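Local coordinates for protein SUMO-1 cysteine protease S273R (African swine fever virus pig/Kenya/KEN-50/1950, PDB 6LJ9) that probably cleaves the viral polyprotein precursors pp220 and pp62 into core-shell proteins as a cysteine protease, and blunts host innate immune signalling, at residues B[12-17]-B[22-27]; B[151-156]-B[198-203]; B[41-46]-B[52-57]; B[102-107]-B[243-248]. All blocks are in the same frame, centred on the assembly; numbering follows the deposited sequence.

Interaction 1: residues B[12-17]-B[22-27]; sequences SECAEH and DSCLSK
A disulfide bridge, C14 to C24, ties together two non-helical arms of the loop that runs from helix 3-6 to helix 27-32. The C14 SG and C24 SG atoms are 2.0 Å apart, and the torsion about this bond is -75°. In both cysteines SG stands anti to the carbonyl carbon and beside the backbone N (chi1 -51° in C14, -38° in C24), which turns the two sulfurs to each other while the CA atoms stay 4.9 Å apart. E13 adds a lighter touch: its CG lies 4.0 Å from C24 SG, and its carboxylate continues past the bridge to S49 OG and the backbone N of I272. Ahead of the bridge, S12 OG accepts from C14 N at 3.2 Å in an ST turn, which bends the chain just before the cysteine. On the other arm C24 N donates to the carboxylate of E48 and C24 O accepts from R75 NE, so the cystine is anchored at its backbone as well as at sulfur. Four residues, all loop, separate the two segments. The result is a short-range, buried disulfide that closes the loop between helices 3-6 and 27-32.

Interaction 2: residues B[151-156]-B[198-203]; sequences NTFGCV and IRWMER
F153 and W200 meet at one corner of each ring: CE1 of F153 lies 3.9 Å from CH2 of W200 and 4.1 Å from its CZ2. The ring planes are inclined at 32° and the centroid of the phenyl is 6.0 Å from that of the six-membered indole ring, an oblique pair. Between the two segments themselves just 66 Å² is buried, all of it on these two aromatic residues. Both side chains have CG anti to the backbone N (chi1 178° in F153, -176° in W200), which sends the rings out from strand and helix to bridge a wide gap; the closest CA atoms, those of F153 and M201, are 12.2 Å apart. The contact joins strand 152-158 of the mixed five-stranded sheet to helix 195-208, which packs against that sheet in the Ulp1-like cysteine protease fold. The buried side is closely packed: M129 of helix 129-134 touches both rings, and from the adjacent strand 169-175 V174 touches F153 and I172 touches W200. Two positions along the strand, C155 is bonded by disulfide to C110. R203, one turn on from W200 and only partly exposed, has its NH1 bonded to Q126 OE1. The solvent side of the helix is looser in character, carrying the exposed side chains of I198, R199 and E202.

Interaction 3: residues B[41-46]-B[52-57]; sequences ETLGCD and ITHPAV
A type I beta turn from E41 to G44, closed by G44 N to E41 O at 3.0 Å, brings L43 opposite H54, their CA atoms 7.5 Å apart. L43 then lies across the imidazole: its CD2 sits over one face in a CH-pi contact, 3.7 Å from the ring centroid and 19° off the normal. The opposite face of the ring is covered by CD of P55, the next residue in the chain, offset toward the rim. H54 is the N-cap of helix 55-64. Its ND1 accepts from A56 N at 3.0 Å with an N-H...N angle of 151°, the donor tilted from the ring plane. With CG anti to the backbone N (chi1 -169°), the imidazole folds forward over the first turn, where this capping bond fixes its rotation between leucine and proline. The other branch of L43 goes elsewhere: CD1 reaches CG2 of V57 at 4.2 Å, the two side chains crossing at about a right angle. C45 adds a looser sulfur-aromatic approach, its SG oblique to the ring and 4.3 Å from H54 CD2. Around this patch F36 of helix 34-37 packs on both L43 and V57, and L68 of helix 68-75 also touches V57.

Interaction 4: residues B[102-107]-B[243-248]; sequences IKYTKF and RLDNVS
L244 is wedged between two aromatic rings, Y104 and F107, each meeting it with a face. Its CB stands over the centre of the tyrosine ring, 4.2 Å from the centroid and 10° off the normal, and the side chains cross obliquely. CD1 does the same for the phenyl of F107, at 4.1 Å from that centroid, while CD2 comes to 3.6 Å from F107 CD1; here leucine and ring cross at about a right angle. The other face of Y104 is lined by CG of its neighbour K103. CG of Y104 lies anti to the carbonyl carbon (chi1 -59°), and the ring reaches past L244 to D245. Y104 OH is placed to donate to D245 OD1, but the modelled 2.4 Å is too short to be trusted in detail; the carboxylate is turned 53° from the ring. The backbone N of T8 bonds to D245 OD2. Y104 and F107 are the ends of a type I turn leading from helix 90-103 into strand 107-109, outermost of the five within this chain, and L244 ends helix 232-244, closed by a Schellman motif with N246 as the C-prime residue. L244 also packs on T152 of strand 152-158 and F173 of strand 169-175.

How the interactions relate
Interactions 2 and 4 belong to the sheet and its flanking helices, and the probable hydrogen bond from T152 OG1 to K106 O joins them; interaction 2 lies nested within the chain closed by interaction 4. Interactions 1 and 3 sit on the same side of the chain's centre in the N-terminal helical region, their centres about 17 Å apart, and touch where L25 meets I52. H17 packs on I102 and E16 on K103, linking interaction 1 to interaction 4. Chemistry follows place: a buried covalent bridge in 1, a buried, purely aromatic contact in 2, a helix-capping histidine with leucine over its face in the partly buried 3, and leucine-aromatic packing with one doubtful, very short tyrosine-aspartate contact in the partly buried 4.

Interaction 1: residues B[12-17]-B[22-27]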
loop_
_atom_site.group_PDB
_atom_site.type_symbol
_atom_site.label_atom_id
_atom_site.label_comp_id
_atom_site.label_asym_id
_atom_site.label_seq_id
_atom_site.Cartn_x
_atom_site.Cartn_y
_atom_site.Cartn_z
ATOM N N SER B 12 -5.631 0.920 20.623
ATOM C CA SER B 12 -5.840 -0.507 20.830
ATOM C C SER B 12 -4.504 -1.235 20.911
ATOM O O SER B 12 -3.539 -0.873 20.234
ATOM C CB SER B 12 -6.691 -1.087 19.700
ATOM O OG SER B 12 -6.746 -2.502 19.774
ATOM N N GLU B 13 -4.447 -2.263 21.755
ATOM C CA GLU B 13 -3.234 -3.053 21.912
ATOM C C GLU B 13 -3.162 -4.231 20.950
ATOM O O GLU B 13 -2.149 -4.937 20.935
ATOM C CB GLU B 13 -3.103 -3.557 23.354
ATOM C CG GLU B 13 -4.109 -4.626 23.743
ATOM C CD GLU B 13 -3.750 -5.310 25.048
ATOM O OE1 GLU B 13 -2.705 -4.959 25.636
ATOM O OE2 GLU B 13 -4.509 -6.202 25.484
ATOM N N CYS B 14 -4.205 -4.467 20.156
ATOM C CA CYS B 14 -4.135 -5.499 19.135
ATOM C C CYS B 14 -3.174 -5.077 18.029
ATOM O O CYS B 14 -2.891 -3.892 17.835
ATOM C CB CYS B 14 -5.515 -5.776 18.536
ATOM S SG CYS B 14 -6.853 -6.108 19.708
ATOM N N ALA B 15 -2.666 -6.068 17.299
ATOM C CA ALA B 15 -1.807 -5.775 16.162
ATOM C C ALA B 15 -2.588 -5.006 15.100
ATOM O O ALA B 15 -3.800 -5.180 14.940
ATOM C CB ALA B 15 -1.233 -7.062 15.571
ATOM N N GLU B 16 -1.876 -4.141 14.374
ATOM C CA GLU B 16 -2.530 -3.246 13.423
ATOM C C GLU B 16 -3.213 -4.017 12.298
ATOM O O GLU B 16 -4.279 -3.610 11.822
ATOM C CB GLU B 16 -1.513 -2.255 12.856
ATOM C CG GLU B 16 -0.765 -1.457 13.910
ATOM C CD GLU B 16 -1.156 0.009 13.924
ATOM O OE1 GLU B 16 -1.863 0.446 12.992
ATOM O OE2 GLU B 16 -0.754 0.724 14.866
ATOM N N HIS B 17 -2.616 -5.124 11.859
ATOM C CA HIS B 17 -3.183 -5.917 10.776
ATOM C C HIS B 17 -4.329 -6.814 11.227
ATOM O O HIS B 17 -4.923 -7.497 10.383
ATOM C CB HIS B 17 -2.097 -6.774 10.117
ATOM C CG HIS B 17 -1.418 -7.719 11.058
ATOM N ND1 HIS B 17 -0.400 -7.328 11.901
ATOM C CD2 HIS B 17 -1.604 -9.041 11.283
ATOM C CE1 HIS B 17 0.009 -8.366 12.606
ATOM N NE2 HIS B 17 -0.705 -9.418 12.252
ATOM N N ASP B 22 -11.817 -5.922 18.186
ATOM C CA ASP B 22 -12.462 -6.037 19.491
ATOM C C ASP B 22 -11.611 -6.861 20.450
ATOM O O ASP B 22 -11.168 -6.365 21.492
ATOM C CB ASP B 22 -13.862 -6.642 19.337
ATOM C CG ASP B 22 -13.886 -7.829 18.393
ATOM O OD1 ASP B 22 -12.801 -8.272 17.961
ATOM O OD2 ASP B 22 -14.993 -8.316 18.078
ATOM N N SER B 23 -11.368 -8.124 20.112
ATOM C CA SER B 23 -10.491 -8.996 20.878
ATOM C C SER B 23 -9.247 -9.297 20.054
ATOM O O SER B 23 -9.348 -9.625 18.867
ATOM C CB SER B 23 -11.206 -10.293 21.263
ATOM O OG SER B 23 -10.331 -11.178 21.940
ATOM N N CYS B 24 -8.076 -9.176 20.680
ATOM C CA CYS B 24 -6.832 -9.468 19.980
ATOM C C CYS B 24 -6.529 -10.959 19.923
ATOM O O CYS B 24 -5.704 -11.378 19.104
ATOM C CB CYS B 24 -5.653 -8.749 20.644
ATOM S SG CYS B 24 -5.972 -7.078 21.257
ATOM N N LEU B 25 -7.173 -11.764 20.762
ATOM C CA LEU B 25 -6.829 -13.173 20.882
ATOM C C LEU B 25 -7.479 -13.996 19.776
ATOM O O LEU B 25 -8.535 -13.643 19.243
ATOM C CB LEU B 25 -7.262 -13.715 22.245
ATOM C CG LEU B 25 -6.608 -13.071 23.469
ATOM C CD1 LEU B 25 -7.304 -13.509 24.749
ATOM C CD2 LEU B 25 -5.129 -13.412 23.520
ATOM N N SER B 26 -6.830 -15.107 19.435
ATOM C CA SER B 26 -7.422 -16.058 18.507
ATOM C C SER B 26 -8.693 -16.648 19.107
ATOM O O SER B 26 -8.843 -16.743 20.328
ATOM C CB SER B 26 -6.429 -17.173 18.172
ATOM O OG SER B 26 -5.224 -16.643 17.647
ATOM N N LYS B 27 -9.617 -17.046 18.230
ATOM C CA LYS B 27 -10.894 -17.578 18.692
ATOM C C LYS B 27 -10.743 -18.900 19.432
ATOM O O LYS B 27 -11.612 -19.245 20.239
ATOM C CB LYS B 27 -11.855 -17.728 17.512
ATOM C CG LYS B 27 -12.346 -16.391 16.975
ATOM C CD LYS B 27 -13.359 -16.556 15.858
ATOM C CE LYS B 27 -13.987 -15.217 15.504
ATOM N NZ LYS B 27 -12.959 -14.182 15.208
#

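Interaction 2: residues B[151-156]-B[198-203]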
loop_
_atom_site.group_PDB
_atom_site.type_symbol
_atom_site.label_atom_id
_atom_site.label_comp_id
_atom_site.label_asym_id
_atom_site.label_seq_id
_atom_site.Cartn_x
_atom_site.Cartn_y
_atom_site.Cartn_z
ATOM N N ASN B 151 8.939 0.840 -1.672
ATOM C CA ASN B 151 9.126 2.231 -2.070
ATOM C C ASN B 151 9.191 3.172 -0.873
ATOM O O ASN B 151 9.138 4.393 -1.050
ATOM C CB ASN B 151 8.021 2.669 -3.037
ATOM C CG ASN B 151 6.624 2.400 -2.502
ATOM O OD1 ASN B 151 6.434 2.139 -1.316
ATOM N ND2 ASN B 151 5.635 2.470 -3.387
ATOM N N THR B 152 9.296 2.634 0.341
ATOM C CA THR B 152 9.533 3.430 1.536
ATOM C C THR B 152 10.555 2.721 2.412
ATOM O O THR B 152 10.585 1.490 2.489
ATOM C CB THR B 152 8.247 3.683 2.344
ATOM O OG1 THR B 152 7.526 2.456 2.508
ATOM C CG2 THR B 152 7.363 4.704 1.649
ATOM N N PHE B 153 11.393 3.518 3.069
ATOM C CA PHE B 153 12.452 3.020 3.934
ATOM C C PHE B 153 12.418 3.788 5.246
ATOM O O PHE B 153 12.292 5.016 5.250
ATOM C CB PHE B 153 13.826 3.164 3.260
ATOM C CG PHE B 153 14.978 2.703 4.108
ATOM C CD1 PHE B 153 15.650 3.593 4.933
ATOM C CD2 PHE B 153 15.402 1.386 4.069
ATOM C CE1 PHE B 153 16.712 3.174 5.710
ATOM C CE2 PHE B 153 16.466 0.962 4.844
ATOM C CZ PHE B 153 17.121 1.857 5.665
ATOM N N GLY B 154 12.527 3.065 6.357
ATOM C CA GLY B 154 12.450 3.693 7.660
ATOM C C GLY B 154 13.452 3.151 8.657
ATOM O O GLY B 154 13.694 1.943 8.712
ATOM N N CYS B 155 14.037 4.039 9.457
ATOM C CA CYS B 155 15.016 3.625 10.449
ATOM C C CYS B 155 15.082 4.671 11.550
ATOM O O CYS B 155 14.930 5.869 11.298
ATOM C CB CYS B 155 16.398 3.422 9.817
ATOM S SG CYS B 155 17.437 2.231 10.685
ATOM N N VAL B 156 15.299 4.199 12.775
ATOM C CA VAL B 156 15.488 5.050 13.944
ATOM C C VAL B 156 16.864 4.749 14.515
ATOM O O VAL B 156 17.193 3.584 14.761
ATOM C CB VAL B 156 14.395 4.816 15.003
ATOM C CG1 VAL B 156 14.620 5.719 16.205
ATOM C CG2 VAL B 156 13.015 5.039 14.407
ATOM N N ILE B 198 25.190 12.577 7.049
ATOM C CA ILE B 198 25.192 13.294 5.775
ATOM C C ILE B 198 25.796 12.429 4.673
ATOM O O ILE B 198 25.261 12.355 3.559
ATOM C CB ILE B 198 25.936 14.635 5.919
ATOM C CG1 ILE B 198 25.197 15.556 6.892
ATOM C CG2 ILE B 198 26.098 15.310 4.564
ATOM C CD1 ILE B 198 23.855 16.041 6.381
ATOM N N ARG B 199 26.912 11.756 4.965
ATOM C CA ARG B 199 27.537 10.894 3.963
ATOM C C ARG B 199 26.601 9.768 3.544
ATOM O O ARG B 199 26.525 9.419 2.359
ATOM C CB ARG B 199 28.846 10.315 4.497
ATOM C CG ARG B 199 29.811 11.338 5.065
ATOM C CD ARG B 199 30.952 10.639 5.777
ATOM N NE ARG B 199 31.495 11.445 6.864
ATOM C CZ ARG B 199 32.216 10.955 7.866
ATOM N NH1 ARG B 199 32.475 9.655 7.923
ATOM N NH2 ARG B 199 32.671 11.760 8.815
ATOM N N TRP B 200 25.879 9.187 4.506
ATOM C CA TRP B 200 24.943 8.113 4.190
ATOM C C TRP B 200 23.800 8.615 3.314
ATOM O O TRP B 200 23.421 7.952 2.342
ATOM C CB TRP B 200 24.401 7.491 5.477
ATOM C CG TRP B 200 23.503 6.315 5.240
ATOM C CD1 TRP B 200 23.872 5.003 5.178
ATOM C CD2 TRP B 200 22.086 6.344 5.033
ATOM N NE1 TRP B 200 22.772 4.212 4.946
ATOM C CE2 TRP B 200 21.664 5.012 4.851
ATOM C CE3 TRP B 200 21.134 7.367 4.982
ATOM C CZ2 TRP B 200 20.330 4.676 4.623
ATOM C CZ3 TRP B 200 19.810 7.031 4.756
ATOM C CH2 TRP B 200 19.421 5.697 4.579
HETATM N N MSE B 201 23.241 9.776 3.640
HETATM C CA MSE B 201 22.168 10.364 2.843
HETATM C C MSE B 201 22.648 10.689 1.431
HETATM O O MSE B 201 21.917 10.507 0.459
HETATM C CB MSE B 201 21.626 11.627 3.516
HETATM C CG MSE B 201 21.029 11.388 4.893
HETATM SE SE MSE B 201 20.471 13.032 5.779
HETATM C CE MSE B 201 19.020 13.537 4.583
ATOM N N GLU B 202 23.888 11.173 1.329
ATOM C CA GLU B 202 24.458 11.468 0.019
ATOM C C GLU B 202 24.690 10.192 -0.783
ATOM O O GLU B 202 24.447 10.162 -1.996
ATOM C CB GLU B 202 25.764 12.247 0.182
ATOM C CG GLU B 202 25.587 13.684 0.641
ATOM C CD GLU B 202 24.741 14.502 -0.314
ATOM O OE1 GLU B 202 23.719 15.066 0.129
ATOM O OE2 GLU B 202 25.095 14.574 -1.509
ATOM N N ARG B 203 25.158 9.127 -0.126
ATOM C CA ARG B 203 25.401 7.872 -0.830
ATOM C C ARG B 203 24.102 7.273 -1.355
ATOM O O ARG B 203 24.061 6.738 -2.469
ATOM C CB ARG B 203 26.121 6.886 0.094
ATOM C CG ARG B 203 26.689 5.652 -0.604
ATOM C CD ARG B 203 25.715 4.475 -0.589
ATOM N NE ARG B 203 25.439 4.009 0.768
ATOM C CZ ARG B 203 26.131 3.060 1.391
ATOM N NH1 ARG B 203 27.144 2.462 0.776
ATOM N NH2 ARG B 203 25.808 2.700 2.626
#

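Interaction 3: residues B[41-46]-B[52-57]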
loop_
_atom_site.group_PDB
_atom_site.type_symbol
_atom_site.label_atom_id
_atom_site.label_comp_id
_atom_site.label_asym_id
_atom_site.label_seq_id
_atom_site.Cartn_x
_atom_site.Cartn_y
_atom_site.Cartn_z
ATOM N N GLU B 41 -9.910 -8.877 36.420
ATOM C CA GLU B 41 -9.654 -7.919 37.492
ATOM C C GLU B 41 -9.127 -8.619 38.738
ATOM O O GLU B 41 -8.251 -8.089 39.433
ATOM C CB GLU B 41 -10.924 -7.132 37.821
ATOM C CG GLU B 41 -11.527 -6.372 36.649
ATOM C CD GLU B 41 -12.542 -7.193 35.874
ATOM O OE1 GLU B 41 -12.465 -8.439 35.920
ATOM O OE2 GLU B 41 -13.424 -6.592 35.227
ATOM N N THR B 42 -9.646 -9.813 39.035
ATOM C CA THR B 42 -9.167 -10.567 40.187
ATOM C C THR B 42 -7.754 -11.096 39.980
ATOM O O THR B 42 -7.104 -11.489 40.955
ATOM C CB THR B 42 -10.117 -11.724 40.490
ATOM O OG1 THR B 42 -10.209 -12.583 39.347
ATOM C CG2 THR B 42 -11.501 -11.193 40.831
ATOM N N LEU B 43 -7.271 -11.123 38.741
ATOM C CA LEU B 43 -5.889 -11.471 38.450
ATOM C C LEU B 43 -4.974 -10.254 38.430
ATOM O O LEU B 43 -3.774 -10.401 38.177
ATOM C CB LEU B 43 -5.800 -12.200 37.104
ATOM C CG LEU B 43 -6.444 -13.585 37.007
ATOM C CD1 LEU B 43 -6.494 -14.044 35.558
ATOM C CD2 LEU B 43 -5.689 -14.591 37.862
ATOM N N GLY B 44 -5.509 -9.064 38.696
ATOM C CA GLY B 44 -4.728 -7.849 38.587
ATOM C C GLY B 44 -4.518 -7.371 37.171
ATOM O O GLY B 44 -3.472 -6.785 36.872
ATOM N N CYS B 45 -5.488 -7.595 36.287
ATOM C CA CYS B 45 -5.337 -7.294 34.871
ATOM C C CYS B 45 -6.516 -6.464 34.382
ATOM O O CYS B 45 -7.637 -6.593 34.880
ATOM C CB CYS B 45 -5.228 -8.584 34.041
ATOM S SG CYS B 45 -3.912 -9.709 34.575
ATOM N N ASP B 46 -6.245 -5.598 33.405
ATOM C CA ASP B 46 -7.289 -4.863 32.699
ATOM C C ASP B 46 -7.014 -4.873 31.200
ATOM O O ASP B 46 -7.236 -3.879 30.502
ATOM C CB ASP B 46 -7.423 -3.432 33.222
ATOM C CG ASP B 46 -6.183 -2.595 32.978
ATOM O OD1 ASP B 46 -5.130 -3.171 32.642
ATOM O OD2 ASP B 46 -6.266 -1.355 33.116
ATOM N N ILE B 52 -2.776 -13.117 29.490
ATOM C CA ILE B 52 -1.945 -14.191 28.948
ATOM C C ILE B 52 -0.485 -14.074 29.351
ATOM O O ILE B 52 0.328 -14.911 28.940
ATOM C CB ILE B 52 -2.059 -14.254 27.410
ATOM C CG1 ILE B 52 -1.537 -12.967 26.769
ATOM C CG2 ILE B 52 -3.501 -14.516 26.995
ATOM C CD1 ILE B 52 -1.620 -12.971 25.252
ATOM N N THR B 53 -0.121 -13.060 30.135
ATOM C CA THR B 53 1.189 -12.998 30.769
ATOM C C THR B 53 1.122 -13.282 32.262
ATOM O O THR B 53 2.167 -13.336 32.920
ATOM C CB THR B 53 1.843 -11.630 30.535
ATOM O OG1 THR B 53 0.969 -10.591 30.994
ATOM C CG2 THR B 53 2.145 -11.427 29.058
ATOM N N HIS B 54 -0.077 -13.460 32.809
ATOM C CA HIS B 54 -0.219 -13.803 34.214
ATOM C C HIS B 54 0.349 -15.198 34.465
ATOM O O HIS B 54 0.134 -16.111 33.660
ATOM C CB HIS B 54 -1.690 -13.748 34.624
ATOM C CG HIS B 54 -1.915 -13.821 36.101
ATOM N ND1 HIS B 54 -1.885 -15.007 36.801
ATOM C CD2 HIS B 54 -2.181 -12.854 37.011
ATOM C CE1 HIS B 54 -2.117 -14.768 38.080
ATOM N NE2 HIS B 54 -2.301 -13.469 38.233
ATOM N N PRO B 55 1.081 -15.395 35.565
ATOM C CA PRO B 55 1.714 -16.705 35.798
ATOM C C PRO B 55 0.724 -17.851 35.934
ATOM O O PRO B 55 1.049 -18.982 35.551
ATOM C CB PRO B 55 2.509 -16.482 37.093
ATOM C CG PRO B 55 1.860 -15.300 37.745
ATOM C CD PRO B 55 1.408 -14.425 36.621
ATOM N N ALA B 56 -0.473 -17.597 36.466
ATOM C CA ALA B 56 -1.473 -18.656 36.565
ATOM C C ALA B 56 -2.002 -19.048 35.190
ATOM O O ALA B 56 -2.268 -20.228 34.934
ATOM C CB ALA B 56 -2.619 -18.218 37.476
ATOM N N VAL B 57 -2.165 -18.072 34.294
ATOM C CA VAL B 57 -2.622 -18.374 32.941
ATOM C C VAL B 57 -1.524 -19.076 32.153
ATOM O O VAL B 57 -1.798 -19.953 31.325
ATOM C CB VAL B 57 -3.095 -17.088 32.238
ATOM C CG1 VAL B 57 -3.568 -17.390 30.822
ATOM C CG2 VAL B 57 -4.199 -16.420 33.043
#

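Interaction 4: residues B[102-107]-B[243-248]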
loop_
_atom_site.group_PDB
_atom_site.type_symbol
_atom_site.label_atom_id
_atom_site.label_comp_id
_atom_site.label_asym_id
_atom_site.label_seq_id
_atom_site.Cartn_x
_atom_site.Cartn_y
_atom_site.Cartn_z
ATOM N N ILE B 102 4.284 -5.462 8.377
ATOM C CA ILE B 102 3.192 -6.374 8.051
ATOM C C ILE B 102 2.059 -5.616 7.371
ATOM O O ILE B 102 1.548 -6.031 6.323
ATOM C CB ILE B 102 2.697 -7.095 9.317
ATOM C CG1 ILE B 102 3.870 -7.674 10.109
ATOM C CG2 ILE B 102 1.704 -8.189 8.956
ATOM C CD1 ILE B 102 3.473 -8.242 11.454
ATOM N N LYS B 103 1.651 -4.490 7.960
ATOM C CA LYS B 103 0.521 -3.728 7.443
ATOM C C LYS B 103 0.902 -2.939 6.194
ATOM O O LYS B 103 0.174 -2.955 5.196
ATOM C CB LYS B 103 -0.012 -2.800 8.537
ATOM C CG LYS B 103 -0.947 -1.705 8.060
ATOM C CD LYS B 103 -1.439 -0.878 9.237
ATOM C CE LYS B 103 -2.063 0.428 8.780
ATOM N NZ LYS B 103 -3.204 0.207 7.851
ATOM N N TYR B 104 2.037 -2.248 6.236
ATOM C CA TYR B 104 2.550 -1.507 5.085
ATOM C C TYR B 104 3.494 -2.430 4.324
ATOM O O TYR B 104 4.677 -2.540 4.653
ATOM C CB TYR B 104 3.241 -0.226 5.539
ATOM C CG TYR B 104 2.336 0.701 6.322
ATOM C CD1 TYR B 104 1.477 1.574 5.670
ATOM C CD2 TYR B 104 2.338 0.699 7.712
ATOM C CE1 TYR B 104 0.645 2.421 6.378
ATOM C CE2 TYR B 104 1.509 1.545 8.429
ATOM C CZ TYR B 104 0.666 2.403 7.757
ATOM O OH TYR B 104 -0.160 3.246 8.466
ATOM N N THR B 105 2.964 -3.097 3.296
ATOM C CA THR B 105 3.688 -4.151 2.597
ATOM C C THR B 105 4.730 -3.630 1.616
ATOM O O THR B 105 5.472 -4.436 1.044
ATOM C CB THR B 105 2.704 -5.062 1.859
ATOM O OG1 THR B 105 1.973 -4.296 0.892
ATOM C CG2 THR B 105 1.724 -5.691 2.842
ATOM N N LYS B 106 4.802 -2.317 1.394
ATOM C CA LYS B 106 5.862 -1.717 0.591
ATOM C C LYS B 106 6.836 -0.916 1.447
ATOM O O LYS B 106 7.502 -0.006 0.942
ATOM C CB LYS B 106 5.271 -0.836 -0.512
ATOM C CG LYS B 106 4.482 -1.599 -1.565
ATOM C CD LYS B 106 4.214 -0.737 -2.792
ATOM C CE LYS B 106 3.430 -1.500 -3.849
ATOM N NZ LYS B 106 2.050 -1.831 -3.397
ATOM N N PHE B 107 6.930 -1.240 2.733
ATOM C CA PHE B 107 7.775 -0.526 3.680
ATOM C C PHE B 107 8.938 -1.416 4.094
ATOM O O PHE B 107 8.734 -2.569 4.488
ATOM C CB PHE B 107 6.964 -0.097 4.905
ATOM C CG PHE B 107 7.802 0.394 6.048
ATOM C CD1 PHE B 107 8.518 1.574 5.943
ATOM C CD2 PHE B 107 7.862 -0.319 7.236
ATOM C CE1 PHE B 107 9.287 2.031 6.995
ATOM C CE2 PHE B 107 8.630 0.132 8.292
ATOM C CZ PHE B 107 9.343 1.309 8.172
ATOM N N ARG B 243 4.672 9.720 7.963
ATOM C CA ARG B 243 5.076 9.697 6.561
ATOM C C ARG B 243 4.496 8.484 5.844
ATOM O O ARG B 243 4.154 8.559 4.657
ATOM C CB ARG B 243 6.601 9.704 6.445
ATOM C CG ARG B 243 7.277 10.919 7.061
ATOM C CD ARG B 243 7.088 12.172 6.224
ATOM N NE ARG B 243 7.774 12.084 4.938
ATOM C CZ ARG B 243 7.160 11.888 3.776
ATOM N NH1 ARG B 243 5.841 11.764 3.734
ATOM N NH2 ARG B 243 7.864 11.821 2.654
ATOM N N LEU B 244 4.379 7.355 6.551
ATOM C CA LEU B 244 3.761 6.171 5.963
ATOM C C LEU B 244 2.292 6.416 5.651
ATOM O O LEU B 244 1.782 5.950 4.624
ATOM C CB LEU B 244 3.920 4.974 6.902
ATOM C CG LEU B 244 5.285 4.284 6.928
ATOM C CD1 LEU B 244 5.315 3.198 7.993
ATOM C CD2 LEU B 244 5.618 3.703 5.562
ATOM N N ASP B 245 1.592 7.142 6.524
ATOM C CA ASP B 245 0.214 7.544 6.276
ATOM C C ASP B 245 0.117 8.824 5.457
ATOM O O ASP B 245 -0.938 9.469 5.454
ATOM C CB ASP B 245 -0.540 7.703 7.596
ATOM C CG ASP B 245 -0.826 6.375 8.261
ATOM O OD1 ASP B 245 -0.861 5.350 7.545
ATOM O OD2 ASP B 245 -1.015 6.354 9.494
ATOM N N ASN B 246 1.200 9.202 4.774
ATOM C CA ASN B 246 1.203 10.279 3.788
ATOM C C ASN B 246 0.992 11.652 4.415
ATOM O O ASN B 246 0.355 12.522 3.817
ATOM C CB ASN B 246 0.167 10.028 2.687
ATOM C CG ASN B 246 0.633 8.998 1.675
ATOM O OD1 ASN B 246 1.368 9.321 0.738
ATOM N ND2 ASN B 246 0.217 7.750 1.860
ATOM N N VAL B 247 1.518 11.863 5.618
ATOM C CA VAL B 247 1.652 13.210 6.162
ATOM C C VAL B 247 2.958 13.789 5.632
ATOM O O VAL B 247 4.034 13.225 5.858
ATOM C CB VAL B 247 1.627 13.204 7.697
ATOM C CG1 VAL B 247 1.901 14.603 8.241
ATOM C CG2 VAL B 247 0.290 12.686 8.205
ATOM N N SER B 248 2.866 14.906 4.915
ATOM C CA SER B 248 4.043 15.489 4.285
ATOM C C SER B 248 5.061 15.926 5.332
ATOM O O SER B 248 4.714 16.280 6.462
ATOM C CB SER B 248 3.646 16.681 3.412
ATOM O OG SER B 248 4.785 17.280 2.817
#